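Local coordinates for protein protocadherin gamma-B3 (Homo sapiens, PDB 5K8R) that probably acts as a calcium-dependent cell-adhesion protein and may take part in establishing and maintaining specific neuronal connections in the brain, at residues 7-12 / 93-98; 42-47 / 58-63; 73-78 / 86-91. All coordinates share one frame; numbering follows the deposited sequence.

Contact 1. Residues 7-12 / 93-98; sequences IPEELD and IQDIND. With CA (calcium ion), chain D; CA (calcium ion), chain C; CA (calcium ion), chain B.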
loop_
_atom_site.group_PDB
_atom_site.type_symbol
_atom_site.label_atom_id
_atom_site.label_comp_id
_atom_site.label_asym_id
_atom_site.label_seq_id
_atom_site.Cartn_x
_atom_site.Cartn_y
_atom_site.Cartn_z
ATOM N N ILE A 7 51.794 -30.301 -12.051
ATOM C CA ILE A 7 51.422 -30.205 -13.461
ATOM C C ILE A 7 50.102 -29.453 -13.589
ATOM O O ILE A 7 49.258 -29.527 -12.685
ATOM C CB ILE A 7 51.321 -31.595 -14.110
ATOM C CG1 ILE A 7 50.347 -32.481 -13.330
ATOM C CG2 ILE A 7 52.691 -32.251 -14.192
ATOM C CD1 ILE A 7 50.101 -33.835 -13.965
ATOM N N PRO A 8 49.882 -28.717 -14.675
ATOM C CA PRO A 8 48.567 -28.109 -14.892
ATOM C C PRO A 8 47.525 -29.169 -15.214
ATOM O O PRO A 8 47.836 -30.276 -15.656
ATOM C CB PRO A 8 48.798 -27.174 -16.083
ATOM C CG PRO A 8 49.949 -27.787 -16.809
ATOM C CD PRO A 8 50.834 -28.369 -15.743
ATOM N N GLU A 9 46.268 -28.812 -14.973
ATOM C CA GLU A 9 45.165 -29.715 -15.250
ATOM C C GLU A 9 44.883 -29.774 -16.751
ATOM O O GLU A 9 45.399 -28.981 -17.544
ATOM C CB GLU A 9 43.909 -29.275 -14.497
ATOM C CG GLU A 9 43.510 -27.834 -14.770
ATOM C CD GLU A 9 42.115 -27.502 -14.275
ATOM O OE1 GLU A 9 41.262 -28.413 -14.224
ATOM O OE2 GLU A 9 41.872 -26.324 -13.937
ATOM N N GLU A 10 44.052 -30.745 -17.134
ATOM C CA GLU A 10 43.540 -30.880 -18.500
ATOM C C GLU A 10 44.653 -31.113 -19.519
ATOM O O GLU A 10 44.545 -30.694 -20.674
ATOM C CB GLU A 10 42.701 -29.662 -18.899
ATOM C CG GLU A 10 41.574 -29.327 -17.932
ATOM C CD GLU A 10 40.408 -30.296 -18.018
ATOM O OE1 GLU A 10 40.404 -31.156 -18.924
ATOM O OE2 GLU A 10 39.490 -30.191 -17.178
ATOM N N LEU A 11 45.729 -31.778 -19.111
ATOM C CA LEU A 11 46.783 -32.138 -20.047
ATOM C C LEU A 11 46.349 -33.319 -20.904
ATOM O O LEU A 11 45.563 -34.170 -20.477
ATOM C CB LEU A 11 48.075 -32.484 -19.306
ATOM C CG LEU A 11 48.811 -31.341 -18.607
ATOM C CD1 LEU A 11 50.051 -31.865 -17.899
ATOM C CD2 LEU A 11 49.177 -30.252 -19.604
ATOM N N ASP A 12 46.869 -33.364 -22.130
ATOM C CA ASP A 12 46.560 -34.468 -23.025
ATOM C C ASP A 12 47.122 -35.775 -22.474
ATOM O O ASP A 12 48.057 -35.794 -21.668
ATOM C CB ASP A 12 47.121 -34.205 -24.422
ATOM C CG ASP A 12 46.383 -33.100 -25.150
ATOM O OD1 ASP A 12 45.236 -32.790 -24.762
ATOM O OD2 ASP A 12 46.945 -32.544 -26.118
ATOM N N ILE A 93 48.028 -30.503 -8.736
ATOM C CA ILE A 93 47.286 -30.195 -9.953
ATOM C C ILE A 93 46.997 -28.699 -9.959
ATOM O O ILE A 93 46.150 -28.215 -9.201
ATOM C CB ILE A 93 45.993 -31.015 -10.050
ATOM C CG1 ILE A 93 46.312 -32.511 -10.052
ATOM C CG2 ILE A 93 45.207 -30.628 -11.291
ATOM C CD1 ILE A 93 47.266 -32.933 -11.149
ATOM N N GLN A 94 47.701 -27.967 -10.817
ATOM C CA GLN A 94 47.510 -26.528 -10.919
ATOM C C GLN A 94 46.212 -26.207 -11.651
ATOM O O GLN A 94 45.745 -26.967 -12.504
ATOM C CB GLN A 94 48.695 -25.888 -11.643
ATOM C CG GLN A 94 50.037 -26.151 -10.981
ATOM C CD GLN A 94 51.209 -25.859 -11.898
ATOM O OE1 GLN A 94 51.049 -25.761 -13.115
ATOM N NE2 GLN A 94 52.395 -25.718 -11.316
ATOM N N ASP A 95 45.630 -25.061 -11.311
ATOM C CA ASP A 95 44.363 -24.635 -11.885
ATOM C C ASP A 95 44.595 -23.759 -13.108
ATOM O O ASP A 95 45.465 -22.883 -13.106
ATOM C CB ASP A 95 43.535 -23.870 -10.851
ATOM C CG ASP A 95 42.191 -23.418 -11.394
ATOM O OD1 ASP A 95 41.499 -24.232 -12.042
ATOM O OD2 ASP A 95 41.826 -22.243 -11.176
ATOM N N ILE A 96 43.810 -24.005 -14.157
ATOM C CA ILE A 96 43.792 -23.157 -15.340
ATOM C C ILE A 96 42.410 -22.528 -15.453
ATOM O O ILE A 96 41.419 -23.044 -14.931
ATOM C CB ILE A 96 44.150 -23.930 -16.626
ATOM C CG1 ILE A 96 43.087 -24.987 -16.934
ATOM C CG2 ILE A 96 45.524 -24.571 -16.497
ATOM C CD1 ILE A 96 43.374 -25.793 -18.188
ATOM N N ASN A 97 42.351 -21.390 -16.146
ATOM C CA ASN A 97 41.098 -20.653 -16.310
ATOM C C ASN A 97 40.361 -21.197 -17.531
ATOM O O ASN A 97 40.313 -20.585 -18.600
ATOM C CB ASN A 97 41.365 -19.160 -16.433
ATOM C CG ASN A 97 40.093 -18.338 -16.387
ATOM O OD1 ASN A 97 39.136 -18.694 -15.699
ATOM N ND2 ASN A 97 40.070 -17.239 -17.129
ATOM N N ASP A 98 39.775 -22.381 -17.361
ATOM C CA ASP A 98 39.019 -23.033 -18.421
ATOM C C ASP A 98 37.520 -23.044 -18.150
ATOM O O ASP A 98 36.781 -23.778 -18.817
ATOM C CB ASP A 98 39.532 -24.459 -18.633
ATOM C CG ASP A 98 39.454 -25.300 -17.376
ATOM O OD1 ASP A 98 39.416 -24.718 -16.273
ATOM O OD2 ASP A 98 39.433 -26.543 -17.493
HETATM CA CA CA D . 40.007 -24.681 -13.884
HETATM CA CA CA C . 38.986 -28.096 -15.665
HETATM CA CA CA B . 37.083 -18.731 -14.400
#

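Contact 2. Residues 42-47 / 58-63; sequences KKFFTV and DRIDRE. With CA (calcium ion), chain C; CA (calcium ion), chain D.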
loop_
_atom_site.group_PDB
_atom_site.type_symbol
_atom_site.label_atom_id
_atom_site.label_comp_id
_atom_site.label_asym_id
_atom_site.label_seq_id
_atom_site.Cartn_x
_atom_site.Cartn_y
_atom_site.Cartn_z
ATOM N N LYS A 42 41.898 -44.463 -8.907
ATOM C CA LYS A 42 41.702 -43.489 -9.972
ATOM C C LYS A 42 42.810 -43.654 -11.005
ATOM O O LYS A 42 43.996 -43.534 -10.677
ATOM C CB LYS A 42 41.689 -42.069 -9.413
ATOM C CG LYS A 42 40.405 -41.689 -8.695
ATOM C CD LYS A 42 39.211 -41.757 -9.633
ATOM C CE LYS A 42 38.003 -41.046 -9.048
ATOM N NZ LYS A 42 37.622 -41.591 -7.715
ATOM N N LYS A 43 42.424 -43.931 -12.252
ATOM C CA LYS A 43 43.376 -44.152 -13.340
ATOM C C LYS A 43 43.806 -42.804 -13.922
ATOM O O LYS A 43 43.453 -42.422 -15.038
ATOM C CB LYS A 43 42.762 -45.046 -14.409
ATOM C CG LYS A 43 42.187 -46.355 -13.892
ATOM C CD LYS A 43 43.263 -47.413 -13.721
ATOM C CE LYS A 43 42.651 -48.767 -13.401
ATOM N NZ LYS A 43 43.664 -49.858 -13.430
ATOM N N PHE A 44 44.592 -42.074 -13.132
ATOM C CA PHE A 44 45.059 -40.748 -13.519
ATOM C C PHE A 44 46.469 -40.748 -14.093
ATOM O O PHE A 44 46.758 -39.972 -15.008
ATOM C CB PHE A 44 44.994 -39.794 -12.321
ATOM C CG PHE A 44 43.606 -39.302 -12.014
ATOM C CD1 PHE A 44 42.703 -39.064 -13.037
ATOM C CD2 PHE A 44 43.204 -39.080 -10.708
ATOM C CE1 PHE A 44 41.425 -38.611 -12.763
ATOM C CE2 PHE A 44 41.927 -38.629 -10.427
ATOM C CZ PHE A 44 41.036 -38.395 -11.457
ATOM N N PHE A 45 47.355 -41.599 -13.581
ATOM C CA PHE A 45 48.733 -41.666 -14.042
ATOM C C PHE A 45 49.123 -43.114 -14.294
ATOM O O PHE A 45 48.560 -44.038 -13.700
ATOM C CB PHE A 45 49.704 -41.048 -13.024
ATOM C CG PHE A 45 49.340 -39.655 -12.602
ATOM C CD1 PHE A 45 48.643 -39.435 -11.424
ATOM C CD2 PHE A 45 49.695 -38.567 -13.378
ATOM C CE1 PHE A 45 48.308 -38.152 -11.032
ATOM C CE2 PHE A 45 49.363 -37.283 -12.992
ATOM C CZ PHE A 45 48.668 -37.075 -11.817
ATOM N N THR A 46 50.097 -43.304 -15.183
ATOM C CA THR A 46 50.684 -44.614 -15.430
ATOM C C THR A 46 52.195 -44.472 -15.506
ATOM O O THR A 46 52.710 -43.472 -16.013
ATOM C CB THR A 46 50.156 -45.254 -16.729
ATOM O OG1 THR A 46 50.246 -44.311 -17.805
ATOM C CG2 THR A 46 48.708 -45.700 -16.566
ATOM N N VAL A 47 52.901 -45.472 -14.990
ATOM C CA VAL A 47 54.359 -45.501 -15.034
ATOM C C VAL A 47 54.781 -46.320 -16.247
ATOM O O VAL A 47 54.348 -47.465 -16.415
ATOM C CB VAL A 47 54.946 -46.083 -13.739
ATOM C CG1 VAL A 47 56.457 -46.143 -13.822
ATOM C CG2 VAL A 47 54.505 -45.255 -12.539
ATOM N N ASP A 58 44.650 -40.321 -17.976
ATOM C CA ASP A 58 43.275 -39.944 -18.276
ATOM C C ASP A 58 43.119 -38.450 -18.018
ATOM O O ASP A 58 44.066 -37.768 -17.618
ATOM C CB ASP A 58 42.290 -40.776 -17.445
ATOM C CG ASP A 58 40.886 -40.771 -18.019
ATOM O OD1 ASP A 58 40.727 -40.422 -19.207
ATOM O OD2 ASP A 58 39.941 -41.121 -17.281
ATOM N N ARG A 59 41.913 -37.943 -18.253
ATOM C CA ARG A 59 41.647 -36.526 -18.057
ATOM C C ARG A 59 41.707 -36.170 -16.576
ATOM O O ARG A 59 41.057 -36.810 -15.744
ATOM C CB ARG A 59 40.282 -36.153 -18.634
ATOM C CG ARG A 59 39.882 -34.709 -18.375
ATOM C CD ARG A 59 38.642 -34.325 -19.164
ATOM N NE ARG A 59 38.262 -32.934 -18.937
ATOM C CZ ARG A 59 37.310 -32.547 -18.095
ATOM N NH1 ARG A 59 36.628 -33.447 -17.399
ATOM N NH2 ARG A 59 37.033 -31.258 -17.952
ATOM N N ILE A 60 42.493 -35.146 -16.251
ATOM C CA ILE A 60 42.614 -34.666 -14.880
ATOM C C ILE A 60 41.934 -33.308 -14.774
ATOM O O ILE A 60 42.546 -32.268 -15.043
ATOM C CB ILE A 60 44.088 -34.592 -14.443
ATOM C CG1 ILE A 60 44.750 -35.963 -14.587
ATOM C CG2 ILE A 60 44.201 -34.095 -13.008
ATOM C CD1 ILE A 60 46.200 -35.989 -14.163
ATOM N N ASP A 61 40.659 -33.311 -14.393
ATOM C CA ASP A 61 39.883 -32.085 -14.234
ATOM C C ASP A 61 39.943 -31.658 -12.772
ATOM O O ASP A 61 39.386 -32.332 -11.900
ATOM C CB ASP A 61 38.442 -32.299 -14.690
ATOM C CG ASP A 61 37.558 -31.093 -14.425
ATOM O OD1 ASP A 61 38.078 -29.958 -14.421
ATOM O OD2 ASP A 61 36.341 -31.284 -14.220
ATOM N N ARG A 62 40.615 -30.535 -12.506
ATOM C CA ARG A 62 40.772 -30.078 -11.128
ATOM C C ARG A 62 39.437 -29.693 -10.504
ATOM O O ARG A 62 39.256 -29.839 -9.290
ATOM C CB ARG A 62 41.740 -28.897 -11.073
ATOM C CG ARG A 62 42.178 -28.525 -9.667
ATOM C CD ARG A 62 42.380 -27.028 -9.529
ATOM N NE ARG A 62 41.150 -26.299 -9.817
ATOM C CZ ARG A 62 40.172 -26.108 -8.937
ATOM N NH1 ARG A 62 40.278 -26.594 -7.708
ATOM N NH2 ARG A 62 39.085 -25.432 -9.286
ATOM N N GLU A 63 38.494 -29.202 -11.311
ATOM C CA GLU A 63 37.189 -28.821 -10.775
ATOM C C GLU A 63 36.431 -30.035 -10.252
ATOM O O GLU A 63 35.766 -29.958 -9.213
ATOM C CB GLU A 63 36.369 -28.095 -11.841
ATOM C CG GLU A 63 36.691 -26.614 -11.973
ATOM C CD GLU A 63 38.069 -26.359 -12.548
ATOM O OE1 GLU A 63 38.419 -26.998 -13.562
ATOM O OE2 GLU A 63 38.804 -25.524 -11.980
HETATM CA CA CA C . 38.986 -28.096 -15.665
HETATM CA CA CA D . 40.007 -24.681 -13.884
#

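Contact 3. Residues 73-78 / 86-91; sequences VLEFEM and FFHVTV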
loop_
_atom_site.group_PDB
_atom_site.type_symbol
_atom_site.label_atom_id
_atom_site.label_comp_id
_atom_site.label_asym_id
_atom_site.label_seq_id
_atom_site.Cartn_x
_atom_site.Cartn_y
_atom_site.Cartn_z
ATOM N N VAL A 73 45.998 -31.846 -4.584
ATOM C CA VAL A 73 47.094 -32.805 -4.548
ATOM C C VAL A 73 46.531 -34.207 -4.730
ATOM O O VAL A 73 45.505 -34.560 -4.136
ATOM C CB VAL A 73 47.904 -32.702 -3.239
ATOM C CG1 VAL A 73 48.683 -31.395 -3.203
ATOM C CG2 VAL A 73 46.988 -32.808 -2.027
ATOM N N LEU A 74 47.196 -34.997 -5.567
ATOM C CA LEU A 74 46.849 -36.392 -5.805
ATOM C C LEU A 74 47.968 -37.263 -5.255
ATOM O O LEU A 74 49.098 -37.216 -5.755
ATOM C CB LEU A 74 46.637 -36.663 -7.294
ATOM C CG LEU A 74 45.416 -36.023 -7.956
ATOM C CD1 LEU A 74 45.413 -36.299 -9.450
ATOM C CD2 LEU A 74 44.133 -36.532 -7.315
ATOM N N GLU A 75 47.658 -38.051 -4.232
ATOM C CA GLU A 75 48.638 -38.892 -3.559
ATOM C C GLU A 75 48.407 -40.347 -3.939
ATOM O O GLU A 75 47.279 -40.844 -3.850
ATOM C CB GLU A 75 48.553 -38.721 -2.040
ATOM C CG GLU A 75 48.554 -37.271 -1.584
ATOM C CD GLU A 75 48.837 -37.122 -0.103
ATOM O OE1 GLU A 75 48.788 -38.138 0.620
ATOM O OE2 GLU A 75 49.116 -35.986 0.336
ATOM N N PHE A 76 49.472 -41.024 -4.363
ATOM C CA PHE A 76 49.392 -42.438 -4.699
ATOM C C PHE A 76 50.724 -43.096 -4.361
ATOM O O PHE A 76 51.675 -42.439 -3.929
ATOM C CB PHE A 76 49.011 -42.641 -6.170
ATOM C CG PHE A 76 49.938 -41.965 -7.141
ATOM C CD1 PHE A 76 51.067 -42.616 -7.610
ATOM C CD2 PHE A 76 49.673 -40.683 -7.593
ATOM C CE1 PHE A 76 51.920 -41.999 -8.506
ATOM C CE2 PHE A 76 50.521 -40.060 -8.489
ATOM C CZ PHE A 76 51.646 -40.719 -8.946
ATOM N N GLU A 77 50.783 -44.409 -4.564
ATOM C CA GLU A 77 51.955 -45.210 -4.233
ATOM C C GLU A 77 52.433 -45.933 -5.484
ATOM O O GLU A 77 51.658 -46.656 -6.121
ATOM C CB GLU A 77 51.634 -46.217 -3.126
ATOM C CG GLU A 77 51.144 -45.596 -1.827
ATOM C CD GLU A 77 52.275 -45.088 -0.954
ATOM O OE1 GLU A 77 53.450 -45.357 -1.282
ATOM O OE2 GLU A 77 51.989 -44.424 0.064
ATOM N N MET A 78 53.700 -45.733 -5.835
ATOM C CA MET A 78 54.347 -46.523 -6.874
ATOM C C MET A 78 55.081 -47.679 -6.209
ATOM O O MET A 78 55.972 -47.457 -5.381
ATOM C CB MET A 78 55.322 -45.679 -7.695
ATOM C CG MET A 78 55.964 -46.450 -8.842
ATOM S SD MET A 78 57.545 -45.779 -9.391
ATOM C CE MET A 78 58.605 -46.248 -8.028
ATOM N N PHE A 86 57.334 -49.625 -1.338
ATOM C CA PHE A 86 56.359 -48.598 -1.672
ATOM C C PHE A 86 57.100 -47.265 -1.819
ATOM O O PHE A 86 58.063 -46.999 -1.098
ATOM C CB PHE A 86 55.288 -48.494 -0.586
ATOM C CG PHE A 86 54.080 -49.349 -0.842
ATOM C CD1 PHE A 86 53.711 -49.681 -2.135
ATOM C CD2 PHE A 86 53.313 -49.820 0.210
ATOM C CE1 PHE A 86 52.600 -50.467 -2.374
ATOM C CE2 PHE A 86 52.201 -50.607 -0.021
ATOM C CZ PHE A 86 51.844 -50.931 -1.316
ATOM N N PHE A 87 56.649 -46.439 -2.757
ATOM C CA PHE A 87 57.255 -45.139 -3.037
ATOM C C PHE A 87 56.130 -44.123 -3.157
ATOM O O PHE A 87 55.419 -44.099 -4.166
ATOM C CB PHE A 87 58.104 -45.178 -4.306
ATOM C CG PHE A 87 59.285 -46.102 -4.215
ATOM C CD1 PHE A 87 60.470 -45.675 -3.639
ATOM C CD2 PHE A 87 59.211 -47.394 -4.706
ATOM C CE1 PHE A 87 61.559 -46.521 -3.554
ATOM C CE2 PHE A 87 60.297 -48.246 -4.624
ATOM C CZ PHE A 87 61.473 -47.808 -4.047
ATOM N N HIS A 88 55.968 -43.291 -2.132
ATOM C CA HIS A 88 54.864 -42.343 -2.102
ATOM C C HIS A 88 55.127 -41.197 -3.070
ATOM O O HIS A 88 56.191 -40.572 -3.035
ATOM C CB HIS A 88 54.658 -41.808 -0.686
ATOM C CG HIS A 88 53.409 -40.999 -0.523
ATOM N ND1 HIS A 88 52.155 -41.567 -0.479
ATOM C CD2 HIS A 88 53.221 -39.663 -0.400
ATOM C CE1 HIS A 88 51.247 -40.619 -0.333
ATOM N NE2 HIS A 88 51.868 -39.454 -0.282
ATOM N N VAL A 89 54.154 -40.925 -3.936
ATOM C CA VAL A 89 54.242 -39.855 -4.920
ATOM C C VAL A 89 53.038 -38.944 -4.742
ATOM O O VAL A 89 51.904 -39.422 -4.612
ATOM C CB VAL A 89 54.303 -40.402 -6.358
ATOM C CG1 VAL A 89 54.471 -39.261 -7.353
ATOM C CG2 VAL A 89 55.430 -41.412 -6.502
ATOM N N THR A 90 53.285 -37.636 -4.729
ATOM C CA THR A 90 52.231 -36.636 -4.688
ATOM C C THR A 90 52.366 -35.721 -5.897
ATOM O O THR A 90 53.470 -35.284 -6.234
ATOM C CB THR A 90 52.281 -35.816 -3.392
ATOM O OG1 THR A 90 53.575 -35.223 -3.250
ATOM C CG2 THR A 90 52.019 -36.708 -2.192
ATOM N N VAL A 91 51.243 -35.445 -6.555
ATOM C CA VAL A 91 51.212 -34.634 -7.768
ATOM C C VAL A 91 50.250 -33.481 -7.531
ATOM O O VAL A 91 49.040 -33.694 -7.373
ATOM C CB VAL A 91 50.795 -35.449 -8.999
ATOM C CG1 VAL A 91 50.825 -34.575 -10.245
ATOM C CG2 VAL A 91 51.698 -36.660 -9.170
#

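Contact 1. Residues 7-12 / 93-98
E9 and E10 meet the loop of D95, I96 and D98 through calcium, at the tight end of the contact. E9 OE2 takes a nearly straight hydrogen bond from I96 N (3.0 Å, 174°) on its anti lone pair, and binds one calcium ion together with D95 OD1, I96 O and D98 OD1. The short separation of E9 OE2 from D95 OD1, 2.8 Å, is bridged by this metal. E9 OE1, E10 OE2 and D98 OD2 share a second ion, so the carboxylates of E9 and D98 each span both. E9 OE1 probably also accepts from R62 N, E10 OE1 is in a salt bridge with R59, and D95 is also bonded to N135. N97 OD1 contributes to a third ion, whose other ligands include N99, D131, N135 and D186. D61, E63 and, from the second repeat, D131 complete the first two sites, making this the calcium linker between cadherin repeats 1 and 2.

The other end is a short parallel ladder, with Q94 N bonded to I7 O (2.9 Å) and E9 N to Q94 O (3.1 Å). One face is buried, where I7 CG1 packs on I93 CD1 at 3.8 Å; on the looser, more exposed face Q94 merely lies alongside P8. Strand 3-8 is an outermost strand of its sheet within the chain, beside strand 85-94, which has strand 73-80 on its other flank.

Contact 2. Residues 42-47 / 58-63
I60 carries CG1 opposite its own carbonyl carbon (chi1 -57°) and then runs on extended (chi2 -179°), which delivers CD1 to the far end of the F45 ring, 3.6 Å from F45 CZ. The two side chains cross at about a right angle within the interior of the first cadherin repeat, a Greek-key beta sandwich. I60 also serves F44, whose ring comes back toward segment 58-63 although its CB does not point there: F44 CD1 lies 4.0 Å from I60 CG1, and F44 CE1 is 3.5 Å from R59 O. I60 therefore sits against both phenylalanines, CG1 facing one and CD1 the other. No hydrogen bond joins the two segments, but F44 is tied through its backbone to S57, just before D58.

Beyond I60 the chain turns polar. D61, R62 and E63 form the DRE calcium-binding motif of cadherins. D61 is the N-cap of helix 62-65, and its OD1 accepts E63 N at 3.2 Å from above the carboxylate plane (71° out of it) while also binding calcium, so one oxygen both caps the helix N-terminus and binds a metal. D61 CB lies on one face of the R59 guanidinium, toward its rim, but the closest ionic partner of R59 is E10, through NE. R62 NH2 makes a salt bridge to E63 OE2 at 2.7 Å, meeting it from above the carboxylate plane, and OE2 also binds one calcium ion. E63 OE1 bridges two calcium ions, 2.4 Å from the one it shares with D61 OD1 and 2.8 Å from the one that E63 OE2 also binds.

Contact 3. Residues 73-78 / 86-91
F76 and V89 form the apolar centre of this antiparallel beta hairpin, made of strands 73-80 and 85-94 in the first cadherin repeat. With CG lying between the backbone N and the carbonyl carbon (chi1 57°), the F76 ring turns across to its neighbour, and V89 CB sits over one face in a CH-pi contact, 4.0 Å from the ring centroid. V91 CG2 comes instead to the ring edge, 3.7 Å from F76 CE2, and F45 packs on the same ring. Nearer the turn, M78 CE touches F87 CD2 at 3.6 Å.

Between the strands, L74 pairs with V91 and F76 with V89 by two hydrogen bonds each. The bonds of the F76 pair are nearly straight; in the M78 and F87 pair, the bond from F87 N to M78 O is weak. E77 packs on K340 and F86 on L338 of the second subunit, in its fourth repeat, consistent with the antiparallel homodimers of clustered protocadherins.

The opposite face carries E75, E77, H88 and T90. Here the aliphatic parts of E75 and T90 run side by side, E75 CG lying 3.6 Å from T90 CG2. The E77 chain bends at its second torsion (-82°), bringing OE2 to the imidazole edge; H88 ND1 donates to E77 OE2 at 2.9 Å, approaching from above the carboxylate plane.

In the fold
All three contacts belong to the first cadherin repeat. Contact 1 closes the long loop that contains both others; within it contact 2 comes first and contact 3 follows. Centre to centre, contact 1 lies about 11 Å from contact 2 and 18 Å from contact 3, with 13 Å between contacts 2 and 3. Contacts 1 and 3 share strand 85-94 and one mixed sheet; strand 45-47 of contact 2 lies in the facing three-stranded sheet with 16-19 and 53-56. F45 packs on I7, F76 and V91, joining the three contacts in one apolar core. Segments 7-12, 58-63 and 93-98 run from this core into the calcium ligands at the end facing repeat 2.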